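ATP-dependent DNA ligase (Mycobacterium tuberculosis, PDB 6NHX) seals breaks in double-stranded DNA at the expense of ATP and, together with Ku, repairs double-strand breaks by non-homologous end joining. Local coordinates at residues Y35-E40 against V46-R51; V75-E80 against K129-L134. The protein carries 1 engineered substitution. All blocks are in the same frame, centred on the assembly; numbering follows the deposited sequence.

Contact 1: residues Y35-E40 against V46-R51. With ATP (adenosine-5'-triphosphate), chain B; MES (2-(N-morpholino)-ethanesulfonic acid), chain C.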
ATOM      1  N   TYR A  35      -0.018   3.577   3.932  1.00 14.22           N
ATOM      2  CA  TYR A  35       1.073   4.509   3.686  1.00 14.32           C
ATOM      3  C   TYR A  35       2.185   4.226   4.689  1.00 17.72           C
ATOM      4  O   TYR A  35       1.928   4.110   5.894  1.00 17.70           O
ATOM      5  CB  TYR A  35       0.626   5.965   3.831  1.00 17.08           C
ATOM      6  CG  TYR A  35      -0.280   6.504   2.754  1.00 21.32           C
ATOM      7  CD1 TYR A  35      -0.163   6.105   1.428  1.00 38.65           C
ATOM      8  CD2 TYR A  35      -1.242   7.437   3.069  1.00 26.89           C
ATOM      9  CE1 TYR A  35      -1.010   6.626   0.454  1.00 38.50           C
ATOM     10  CE2 TYR A  35      -2.080   7.959   2.116  1.00 31.53           C
ATOM     11  CZ  TYR A  35      -1.968   7.555   0.815  1.00 32.56           C
ATOM     12  OH  TYR A  35      -2.831   8.106  -0.104  1.00 26.19           O
ATOM     13  N   ARG A  36       3.412   4.131   4.193  1.00 15.60           N
ATOM     14  CA  ARG A  36       4.564   3.870   5.045  1.00 14.17           C
ATOM     15  C   ARG A  36       4.882   5.090   5.895  1.00 15.84           C
ATOM     16  O   ARG A  36       4.946   6.215   5.392  1.00 19.69           O
ATOM     17  CB  ARG A  36       5.760   3.549   4.153  1.00 14.43           C
ATOM     18  CG  ARG A  36       6.977   3.088   4.924  1.00 14.71           C
ATOM     19  CD  ARG A  36       6.823   1.653   5.383  1.00 14.27           C
ATOM     20  NE  ARG A  36       8.068   1.107   5.907  1.00 14.92           N
ATOM     21  CZ  ARG A  36       9.014   0.547   5.165  1.00 12.36           C
ATOM     22  NH1 ARG A  36       8.860   0.444   3.852  1.00 14.04           N
ATOM     23  NH2 ARG A  36      10.112   0.080   5.737  1.00 14.69           N
ATOM     24  N   LEU A  37       5.109   4.868   7.191  1.00 15.42           N
ATOM     25  CA  LEU A  37       5.464   5.955   8.091  1.00 15.40           C
ATOM     26  C   LEU A  37       6.614   5.545   8.992  1.00 15.21           C
ATOM     27  O   LEU A  37       6.643   4.425   9.508  1.00 15.29           O
ATOM     28  CB  LEU A  37       4.298   6.358   8.993  1.00 17.68           C
ATOM     29  CG  LEU A  37       3.142   7.104   8.330  1.00 21.84           C
ATOM     30  CD1 LEU A  37       2.115   7.495   9.375  1.00 22.65           C
ATOM     31  CD2 LEU A  37       3.626   8.328   7.551  1.00 20.08           C
ATOM     32  N   LEU A  38       7.549   6.468   9.188  1.00 15.73           N
ATOM     33  CA  LEU A  38       8.493   6.407  10.296  1.00 14.19           C
ATOM     34  C   LEU A  38       7.943   7.300  11.398  1.00 17.65           C
ATOM     35  O   LEU A  38       7.511   8.428  11.133  1.00 18.89           O
ATOM     36  CB  LEU A  38       9.891   6.869   9.869  1.00 15.66           C
ATOM     37  CG  LEU A  38      10.554   5.997   8.790  1.00 16.78           C
ATOM     38  CD1 LEU A  38      11.898   6.583   8.405  1.00 20.70           C
ATOM     39  CD2 LEU A  38      10.722   4.552   9.251  1.00 16.24           C
ATOM     40  N   VAL A  39       7.946   6.792  12.625  1.00 15.94           N
ATOM     41  CA  VAL A  39       7.279   7.446  13.746  1.00 16.65           C
ATOM     42  C   VAL A  39       8.297   7.669  14.858  1.00 18.04           C
ATOM     43  O   VAL A  39       8.905   6.709  15.347  1.00 16.62           O
ATOM     44  CB  VAL A  39       6.111   6.602  14.269  1.00 15.78           C
ATOM     45  CG1 VAL A  39       5.490   7.239  15.529  1.00 20.10           C
ATOM     46  CG2 VAL A  39       5.070   6.381  13.165  1.00 16.79           C
ATOM     47  N   GLU A  40       8.472   8.918  15.262  1.00 16.79           N
ATOM     48  CA  GLU A  40       9.302   9.258  16.406  1.00 17.85           C
ATOM     49  C   GLU A  40       8.383   9.633  17.556  1.00 20.46           C
ATOM     50  O   GLU A  40       7.598  10.575  17.434  1.00 22.62           O
ATOM     51  CB  GLU A  40      10.208  10.439  16.070  1.00 16.05           C
ATOM     52  CG  GLU A  40      11.102  10.883  17.208  1.00 20.47           C
ATOM     53  CD  GLU A  40      11.717  12.218  16.906  1.00 24.78           C
ATOM     54  OE1 GLU A  40      12.924  12.252  16.614  1.00 22.03           O
ATOM     55  OE2 GLU A  40      10.984  13.231  16.938  1.00 28.28           O
ATOM     56  N   VAL A  46       4.444  12.874  19.132  1.00 26.89           N
ATOM     57  CA  VAL A  46       4.720  12.053  17.962  1.00 29.70           C
ATOM     58  C   VAL A  46       5.103  12.958  16.800  1.00 27.20           C
ATOM     59  O   VAL A  46       4.519  14.031  16.620  1.00 31.01           O
ATOM     60  CB  VAL A  46       3.502  11.173  17.608  1.00 42.39           C
ATOM     61  CG1 VAL A  46       3.586  10.682  16.192  1.00 36.78           C
ATOM     62  CG2 VAL A  46       3.412   9.996  18.547  1.00 46.09           C
ATOM     63  N   ARG A  47       6.094  12.524  16.017  1.00 24.03           N
ATOM     64  CA  ARG A  47       6.451  13.150  14.751  1.00 25.29           C
ATOM     65  C   ARG A  47       6.535  12.074  13.680  1.00 23.06           C
ATOM     66  O   ARG A  47       6.911  10.929  13.957  1.00 20.00           O
ATOM     67  CB  ARG A  47       7.784  13.885  14.843  1.00 24.65           C
ATOM     68  CG  ARG A  47       7.757  14.985  15.888  1.00 30.16           C
ATOM     69  CD  ARG A  47       9.115  15.603  16.097  1.00 38.73           C
ATOM     70  NE  ARG A  47       9.644  16.220  14.885  1.00 33.73           N
ATOM     71  CZ  ARG A  47      10.792  15.873  14.319  1.00 31.38           C
ATOM     72  NH1 ARG A  47      11.523  14.903  14.847  1.00 32.26           N
ATOM     73  NH2 ARG A  47      11.213  16.494  13.228  1.00 39.12           N
ATOM     74  N   LEU A  48       6.176  12.445  12.447  1.00 21.78           N
ATOM     75  CA  LEU A  48       5.970  11.478  11.375  1.00 19.85           C
ATOM     76  C   LEU A  48       6.768  11.847  10.133  1.00 23.62           C
ATOM     77  O   LEU A  48       6.845  13.020   9.756  1.00 25.42           O
ATOM     78  CB  LEU A  48       4.491  11.396  11.008  1.00 25.67           C
ATOM     79  CG  LEU A  48       3.516  11.119  12.153  1.00 22.43           C
ATOM     80  CD1 LEU A  48       2.085  11.236  11.656  1.00 23.37           C
ATOM     81  CD2 LEU A  48       3.751   9.745  12.757  1.00 25.06           C
ATOM     82  N   ARG A  49       7.336  10.833   9.483  1.00 21.87           N
ATOM     83  CA  ARG A  49       8.022  11.003   8.211  1.00 23.50           C
ATOM     84  C   ARG A  49       7.424  10.040   7.201  1.00 21.03           C
ATOM     85  O   ARG A  49       7.234   8.858   7.501  1.00 18.12           O
ATOM     86  CB  ARG A  49       9.524  10.737   8.354  1.00 22.22           C
ATOM     87  CG  ARG A  49      10.269  11.863   9.025  1.00 25.13           C
ATOM     88  CD  ARG A  49      11.701  11.467   9.348  1.00 23.64           C
ATOM     89  NE  ARG A  49      12.521  11.382   8.143  1.00 19.86           N
ATOM     90  CZ  ARG A  49      13.065  12.431   7.533  1.00 28.05           C
ATOM     91  NH1 ARG A  49      12.887  13.652   8.024  1.00 26.73           N
ATOM     92  NH2 ARG A  49      13.793  12.262   6.439  1.00 30.42           N
ATOM     93  N   SER A  50       7.122  10.549   6.011  1.00 24.09           N
ATOM     94  CA  SER A  50       6.586   9.714   4.950  1.00 25.83           C
ATOM     95  C   SER A  50       7.723   9.002   4.227  1.00 26.38           C
ATOM     96  O   SER A  50       8.905   9.207   4.512  1.00 28.87           O
ATOM     97  CB  SER A  50       5.776  10.558   3.970  1.00 35.67           C
ATOM     98  OG  SER A  50       6.611  11.492   3.308  1.00 39.53           O
ATOM     99  N   ARG A  51       7.357   8.165   3.258  1.00 26.52           N
ATOM    100  CA  ARG A  51       8.373   7.448   2.495  1.00 27.33           C
ATOM    101  C   ARG A  51       9.297   8.408   1.748  1.00 32.96           C
ATOM    102  O   ARG A  51      10.480   8.109   1.558  1.00 36.08           O
ATOM    103  CB  ARG A  51       7.699   6.465   1.539  1.00 30.80           C
ATOM    104  CG  ARG A  51       8.664   5.584   0.771  1.00 33.63           C
ATOM    105  CD  ARG A  51       8.521   5.884  -0.679  1.00 35.71           C
ATOM    106  NE  ARG A  51       9.277   4.991  -1.548  1.00 34.07           N
ATOM    107  CZ  ARG A  51       8.902   3.761  -1.877  1.00 26.37           C
ATOM    108  NH1 ARG A  51       7.788   3.236  -1.391  1.00 21.08           N
ATOM    109  NH2 ARG A  51       9.648   3.057  -2.711  1.00 22.23           N
TER
HETATM  110  PG  ATP B1000       7.378   0.075  -3.205  1.00 17.91           P
HETATM  111  O1G ATP B1000       8.025  -1.225  -2.774  1.00 17.33           O
HETATM  112  O2G ATP B1000       8.261   0.994  -4.027  1.00 20.04           O
HETATM  113  O3G ATP B1000       6.695   0.791  -2.053  1.00 18.64           O
HETATM  114  PB  ATP B1000       4.623  -0.420  -4.067  1.00 22.60           P
HETATM  115  O1B ATP B1000       3.997  -0.805  -5.383  1.00 31.05           O
HETATM  116  O2B ATP B1000       4.120   0.773  -3.283  1.00 33.43           O
HETATM  117  O3B ATP B1000       6.220  -0.327  -4.270  1.00 22.96           O
HETATM  118  PA  ATP B1000       4.024  -3.140  -3.262  1.00 19.07           P
HETATM  119  O1A ATP B1000       4.738  -3.769  -4.420  1.00 22.17           O
HETATM  120  O2A ATP B1000       2.527  -3.033  -3.141  1.00 23.61           O
HETATM  121  O3A ATP B1000       4.621  -1.672  -3.076  1.00 24.28           O
HETATM  122  O5' ATP B1000       4.680  -3.692  -1.888  1.00 22.18           O
HETATM  123  C5' ATP B1000       4.031  -3.474  -0.639  1.00 17.49           C
HETATM  124  C4' ATP B1000       4.360  -2.088  -0.075  1.00 14.02           C
HETATM  125  O4' ATP B1000       3.856  -2.047   1.260  1.00 17.12           O
HETATM  126  C3' ATP B1000       5.844  -1.801   0.014  1.00 15.36           C
HETATM  127  O3' ATP B1000       6.035  -0.389   0.020  1.00 17.30           O
HETATM  128  C2' ATP B1000       6.158  -2.330   1.385  1.00 14.78           C
HETATM  129  O2' ATP B1000       7.355  -1.761   1.934  1.00 15.59           O
HETATM  130  C1' ATP B1000       4.928  -1.925   2.191  1.00 17.37           C
HETATM  131  N9  ATP B1000       4.620  -2.892   3.264  1.00 14.25           N
HETATM  132  C8  ATP B1000       3.397  -3.404   3.555  1.00 14.33           C
HETATM  133  N7  ATP B1000       3.463  -4.239   4.628  1.00 12.43           N
HETATM  134  C5  ATP B1000       4.748  -4.237   5.031  1.00 11.63           C
HETATM  135  C6  ATP B1000       5.499  -4.912   6.080  1.00 11.01           C
HETATM  136  N6  ATP B1000       4.890  -5.774   6.902  1.00 12.23           N
HETATM  137  N1  ATP B1000       6.813  -4.658   6.170  1.00 11.03           N
HETATM  138  C2  ATP B1000       7.447  -3.813   5.349  1.00 11.57           C
HETATM  139  N3  ATP B1000       6.825  -3.168   4.350  1.00 12.55           N
HETATM  140  C4  ATP B1000       5.503  -3.361   4.144  1.00 12.76           C
HETATM  141  O1  MES C1001       0.028  -0.177  -1.006  1.00 57.81           O
HETATM  142  C2  MES C1001       1.049  -0.493  -0.066  1.00 52.08           C
HETATM  143  C3  MES C1001       2.001   0.670   0.207  1.00 48.42           C
HETATM  144  N4  MES C1001       1.958   1.727  -0.807  1.00 40.88           N
HETATM  145  C5  MES C1001       1.113   1.718  -1.999  1.00 46.70           C
HETATM  146  C6  MES C1001       0.579   0.312  -2.222  1.00 53.25           C
HETATM  147  C7  MES C1001       2.524   3.013  -0.407  1.00 30.71           C
HETATM  148  C8  MES C1001       4.014   2.790  -0.217  1.00 26.12           C
HETATM  149  S   MES C1001       4.717   4.189   0.362  1.00 19.80           S
HETATM  150  O1S MES C1001       6.055   3.824   0.868  1.00 20.07           O
HETATM  151  O2S MES C1001       3.886   4.869   1.367  1.00 19.25           O
HETATM  152  O3S MES C1001       4.905   5.063  -0.821  1.00 20.33           O
HETATM  153  O   HOH W   1       4.391   7.474   3.067  1.00 25.98           O
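The beta hairpin of strands 35-42 and 45-50 sets Leu38 opposite Arg49 and Glu40 opposite Arg47 as antiparallel hydrogen-bonded pairs. Each pair closes through two backbone bonds, Leu38 N reaching Arg49 O at 2.9 Å. Between them Val39 and Leu48 make a non-hydrogen-bonded pair whose side chains lie side by side, with Val39 CG2 3.6 Å from Leu48 CD2. The other branch of Val39, anti to the backbone N, crosses Val46, CG1 to CG1 at 4.0 Å, so one residue serves two neighbours on the face that packs against Phe106 of strand 105-114.

On the opposite face, beside Leu38, the charged side chains of Glu40 and Arg47 pair. Arg47 NH1 donates to Glu40 OE2 over 2.7 Å, the acceptor lying in the guanidinium plane while the donor sits 38° out of the carboxylate plane; the two planes are turned 43° apart. A bend at chi3 (61°) swings the Arg47 group back to its neighbour on the other strand, and its NH2 reaches a second carboxylate, Asp6.

Toward ATP the ladder gives way to a water that donates to Arg36 O and accepts from Arg51 N. The same water also donates to the sulfonate of MES, a buffer molecule probably from the crystallisation liquor, whose O2S receives Arg36 N at 3.0 Å. Arg51 NH1 divides itself between MES O1S (2.9 Å) and ATP O3G (2.8 Å), and Arg51 NH2 takes ATP O2G at 2.8 Å, so the guanidinium edge grips the gamma phosphate. Arg36 is anchored by Asp78 and the carbonyl of Met11, leaving one guanidinium face toward N3 of the adenine. A hairpin carrying arginines at its nucleotide end is typical of the ATP pocket of the nucleotidyltransferase domain.

Contact 2: residues V75-E80 against K129-L134. With ATP (adenosine-5'-triphosphate), chain B.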
ATOM      1  N   VAL A  75      11.260   6.497  21.255  1.00 16.61           N
ATOM      2  CA  VAL A  75      11.363   5.419  20.281  1.00 15.42           C
ATOM      3  C   VAL A  75      11.229   5.946  18.861  1.00 15.89           C
ATOM      4  O   VAL A  75      10.623   6.996  18.611  1.00 16.81           O
ATOM      5  CB  VAL A  75      10.343   4.276  20.505  1.00 26.11           C
ATOM      6  CG1 VAL A  75      10.566   3.602  21.845  1.00 25.28           C
ATOM      7  CG2 VAL A  75       8.918   4.795  20.369  1.00 26.22           C
ATOM      8  N   VAL A  76      11.812   5.205  17.928  1.00 13.86           N
ATOM      9  CA  VAL A  76      11.544   5.370  16.507  1.00 15.60           C
ATOM     10  C   VAL A  76      11.008   4.045  15.992  1.00 14.25           C
ATOM     11  O   VAL A  76      11.650   3.001  16.149  1.00 14.20           O
ATOM     12  CB  VAL A  76      12.799   5.799  15.735  1.00 16.41           C
ATOM     13  CG1 VAL A  76      12.523   5.801  14.241  1.00 15.78           C
ATOM     14  CG2 VAL A  76      13.268   7.170  16.190  1.00 14.87           C
ATOM     15  N   LEU A  77       9.815   4.087  15.412  1.00 15.29           N
ATOM     16  CA  LEU A  77       9.152   2.917  14.869  1.00 13.90           C
ATOM     17  C   LEU A  77       9.023   3.057  13.363  1.00 13.22           C
ATOM     18  O   LEU A  77       9.011   4.163  12.814  1.00 14.76           O
ATOM     19  CB  LEU A  77       7.742   2.780  15.454  1.00 15.66           C
ATOM     20  CG  LEU A  77       7.726   2.750  16.980  1.00 14.65           C
ATOM     21  CD1 LEU A  77       6.417   3.320  17.495  1.00 19.13           C
ATOM     22  CD2 LEU A  77       7.931   1.336  17.463  1.00 18.24           C
ATOM     23  N   ASP A  78       8.951   1.911  12.707  1.00 13.80           N
ATOM     24  CA  ASP A  78       8.643   1.802  11.289  1.00 13.47           C
ATOM     25  C   ASP A  78       7.359   1.001  11.169  1.00 14.01           C
ATOM     26  O   ASP A  78       7.166   0.018  11.886  1.00 13.72           O
ATOM     27  CB  ASP A  78       9.791   1.064  10.600  1.00 13.04           C
ATOM     28  CG  ASP A  78       9.675   1.030   9.082  1.00 14.07           C
ATOM     29  OD1 ASP A  78       8.787   1.681   8.487  1.00 15.31           O
ATOM     30  OD2 ASP A  78      10.514   0.322   8.474  1.00 14.89           O
ATOM     31  N   GLY A  79       6.475   1.414  10.270  1.00 13.15           N
ATOM     32  CA  GLY A  79       5.250   0.669  10.083  1.00 14.56           C
ATOM     33  C   GLY A  79       4.395   1.289   9.007  1.00 15.49           C
ATOM     34  O   GLY A  79       4.865   2.091   8.199  1.00 15.24           O
ATOM     35  N   GLU A  80       3.115   0.924   9.032  1.00 16.75           N
ATOM     36  CA  GLU A  80       2.161   1.338   8.009  1.00 19.43           C
ATOM     37  C   GLU A  80       0.984   2.036   8.671  1.00 17.60           C
ATOM     38  O   GLU A  80       0.416   1.511   9.633  1.00 16.95           O
ATOM     39  CB  GLU A  80       1.639   0.114   7.241  1.00 24.11           C
ATOM     40  CG  GLU A  80       1.079   0.423   5.868  1.00 36.76           C
ATOM     41  CD  GLU A  80       2.124   0.298   4.779  1.00 35.45           C
ATOM     42  OE1 GLU A  80       3.275  -0.054   5.096  1.00 41.87           O
ATOM     43  OE2 GLU A  80       1.795   0.543   3.604  1.00 38.40           O
ATOM     44  N   LYS A 129      11.984  -8.813  18.815  1.00 16.59           N
ATOM     45  CA  LYS A 129      11.722  -9.157  20.208  1.00 17.98           C
ATOM     46  C   LYS A 129      11.612  -7.902  21.060  1.00 15.73           C
ATOM     47  O   LYS A 129      10.746  -7.810  21.941  1.00 17.20           O
ATOM     48  CB  LYS A 129      12.798 -10.108  20.743  1.00 18.36           C
ATOM     49  CG  LYS A 129      12.780 -11.472  20.072  1.00 27.51           C
ATOM     50  CD  LYS A 129      12.413 -12.587  21.031  1.00 42.83           C
ATOM     51  CE  LYS A 129      12.157 -13.890  20.281  1.00 52.82           C
ATOM     52  NZ  LYS A 129      10.811 -13.915  19.637  1.00 61.39           N
ATOM     53  N   LEU A 130      12.456  -6.905  20.787  1.00 16.37           N
ATOM     54  CA  LEU A 130      12.349  -5.652  21.531  1.00 16.73           C
ATOM     55  C   LEU A 130      11.041  -4.933  21.226  1.00 15.26           C
ATOM     56  O   LEU A 130      10.404  -4.371  22.125  1.00 16.10           O
ATOM     57  CB  LEU A 130      13.517  -4.735  21.187  1.00 17.89           C
ATOM     58  CG  LEU A 130      14.895  -5.167  21.650  1.00 16.41           C
ATOM     59  CD1 LEU A 130      15.921  -4.181  21.098  1.00 17.31           C
ATOM     60  CD2 LEU A 130      14.965  -5.213  23.162  1.00 18.55           C
ATOM     61  N   LEU A 131      10.634  -4.931  19.956  1.00 17.41           N
ATOM     62  CA  LEU A 131       9.369  -4.306  19.582  1.00 15.11           C
ATOM     63  C   LEU A 131       8.188  -5.008  20.242  1.00 16.22           C
ATOM     64  O   LEU A 131       7.273  -4.354  20.764  1.00 17.36           O
ATOM     65  CB  LEU A 131       9.243  -4.360  18.062  1.00 15.22           C
ATOM     66  CG  LEU A 131       7.953  -3.848  17.430  1.00 14.92           C
ATOM     67  CD1 LEU A 131       7.762  -2.363  17.744  1.00 19.34           C
ATOM     68  CD2 LEU A 131       7.966  -4.124  15.927  1.00 16.31           C
ATOM     69  N   GLU A 132       8.202  -6.342  20.241  1.00 19.02           N
ATOM     70  CA  GLU A 132       7.105  -7.095  20.835  1.00 20.44           C
ATOM     71  C   GLU A 132       6.997  -6.794  22.320  1.00 18.93           C
ATOM     72  O   GLU A 132       5.892  -6.600  22.844  1.00 20.53           O
ATOM     73  CB  GLU A 132       7.322  -8.594  20.641  1.00 24.57           C
ATOM     74  CG  GLU A 132       7.337  -9.093  19.223  1.00 40.37           C
ATOM     75  CD  GLU A 132       7.742 -10.553  19.157  1.00 49.33           C
ATOM     76  OE1 GLU A 132       7.466 -11.199  18.127  1.00 55.68           O
ATOM     77  OE2 GLU A 132       8.334 -11.058  20.141  1.00 55.43           O
ATOM     78  N   THR A 133       8.139  -6.739  23.016  1.00 19.37           N
ATOM     79  CA  THR A 133       8.141  -6.403  24.439  1.00 21.85           C
ATOM     80  C   THR A 133       7.551  -5.020  24.674  1.00 19.79           C
ATOM     81  O   THR A 133       6.727  -4.826  25.576  1.00 21.41           O
ATOM     82  CB  THR A 133       9.568  -6.474  25.004  1.00 22.79           C
ATOM     83  OG1 THR A 133      10.069  -7.808  24.883  1.00 27.49           O
ATOM     84  CG2 THR A 133       9.603  -6.055  26.479  1.00 25.44           C
ATOM     85  N   LEU A 134       7.975  -4.043  23.876  1.00 19.53           N
ATOM     86  CA  LEU A 134       7.450  -2.688  23.995  1.00 22.21           C
ATOM     87  C   LEU A 134       5.943  -2.665  23.786  1.00 17.71           C
ATOM     88  O   LEU A 134       5.204  -2.019  24.542  1.00 21.02           O
ATOM     89  CB  LEU A 134       8.142  -1.786  22.970  1.00 21.47           C
ATOM     90  CG  LEU A 134       7.689  -0.324  22.959  1.00 20.94           C
ATOM     91  CD1 LEU A 134       7.992   0.343  24.297  1.00 29.78           C
ATOM     92  CD2 LEU A 134       8.332   0.455  21.814  1.00 23.65           C
TER
HETATM   93  PG  ATP B1000       7.378   0.075  -3.205  1.00 17.91           P
HETATM   94  O1G ATP B1000       8.025  -1.225  -2.774  1.00 17.33           O
HETATM   95  O2G ATP B1000       8.261   0.994  -4.027  1.00 20.04           O
HETATM   96  O3G ATP B1000       6.695   0.791  -2.053  1.00 18.64           O
HETATM   97  PB  ATP B1000       4.623  -0.420  -4.067  1.00 22.60           P
HETATM   98  O1B ATP B1000       3.997  -0.805  -5.383  1.00 31.05           O
HETATM   99  O2B ATP B1000       4.120   0.773  -3.283  1.00 33.43           O
HETATM  100  O3B ATP B1000       6.220  -0.327  -4.270  1.00 22.96           O
HETATM  101  PA  ATP B1000       4.024  -3.140  -3.262  1.00 19.07           P
HETATM  102  O1A ATP B1000       4.738  -3.769  -4.420  1.00 22.17           O
HETATM  103  O2A ATP B1000       2.527  -3.033  -3.141  1.00 23.61           O
HETATM  104  O3A ATP B1000       4.621  -1.672  -3.076  1.00 24.28           O
HETATM  105  O5' ATP B1000       4.680  -3.692  -1.888  1.00 22.18           O
HETATM  106  C5' ATP B1000       4.031  -3.474  -0.639  1.00 17.49           C
HETATM  107  C4' ATP B1000       4.360  -2.088  -0.075  1.00 14.02           C
HETATM  108  O4' ATP B1000       3.856  -2.047   1.260  1.00 17.12           O
HETATM  109  C3' ATP B1000       5.844  -1.801   0.014  1.00 15.36           C
HETATM  110  O3' ATP B1000       6.035  -0.389   0.020  1.00 17.30           O
HETATM  111  C2' ATP B1000       6.158  -2.330   1.385  1.00 14.78           C
HETATM  112  O2' ATP B1000       7.355  -1.761   1.934  1.00 15.59           O
HETATM  113  C1' ATP B1000       4.928  -1.925   2.191  1.00 17.37           C
HETATM  114  N9  ATP B1000       4.620  -2.892   3.264  1.00 14.25           N
HETATM  115  C8  ATP B1000       3.397  -3.404   3.555  1.00 14.33           C
HETATM  116  N7  ATP B1000       3.463  -4.239   4.628  1.00 12.43           N
HETATM  117  C5  ATP B1000       4.748  -4.237   5.031  1.00 11.63           C
HETATM  118  C6  ATP B1000       5.499  -4.912   6.080  1.00 11.01           C
HETATM  119  N6  ATP B1000       4.890  -5.774   6.902  1.00 12.23           N
HETATM  120  N1  ATP B1000       6.813  -4.658   6.170  1.00 11.03           N
HETATM  121  C2  ATP B1000       7.447  -3.813   5.349  1.00 11.57           C
HETATM  122  N3  ATP B1000       6.825  -3.168   4.350  1.00 12.55           N
HETATM  123  C4  ATP B1000       5.503  -3.361   4.144  1.00 12.76           C
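Four apolar side chains, Val75 and Leu77 from a strand and Leu131 and Leu134 from a helix, carry this contact without a single hydrogen bond between the two segments. The segment axes run nearly at right angles, 100° between their directions, and pass 11.4 Å apart, so the elements meet through the ends of their side chains and bury a mere 133 Å² in all. Val75 and Leu134 reach toward each other tip to tip, Val75 CG1 standing 3.9 Å from Leu134 CD2. Two residues further along the strand, Leu77 crosses Leu131, with Leu77 CD2 3.7 Å from Leu131 CD1. Leu77 CD2 also comes within 4.5 Å of Leu134 CD2, so this one methyl faces both leucines, more loosely the second.

Leu134 is stretched out from the helix with CG anti to its backbone N (chi1 179°), a setting that Leu131 repeats, and both thereby extend a branch toward the sheet. Around them Leu77 also packs on Leu111 and Leu140, Val75 on Leu114, and Leu131 on Val142, completing a buried aliphatic cluster.

Asp78, by contrast, points to the other face of the strand, where its OD2 is hydrogen-bonded to Tyr174 OH. Further along on that face, Glu80 belongs to the ATP pocket, its OE1 approaching N9 of the nucleotide to 3.6 Å. The strand thus turns Val75 and Leu77 to helix 124-136, and Asp78 and Glu80 to the face of the nucleotide pocket. This is helix-on-sheet packing, with a helix lying across the antiparallel sheet of the nucleotidyltransferase domain on the face away from the nucleotide.

From the N terminus, contact 1 comes first and closes a tight loop: only five residues, most of them still strand, separate 35-40 from 46-51. Strand 74-82 is the next strand along, and it opens contact 2, whose far longer loop of 48 residues runs through strand 105-114 before helix 124-136 returns to the sheet. The two loops lie in series, neither nested nor crossed. They are nevertheless joined across the sheet, because strands 35-42 and 74-82 are neighbours in it: Val39 O and Leu77 N, 2.8 Å apart, make a probable hydrogen bond. Contact 1 builds the sheet's edge, and contact 2 sets a helix against its central strand 74-82; the same strand reaches ATP through Glu80.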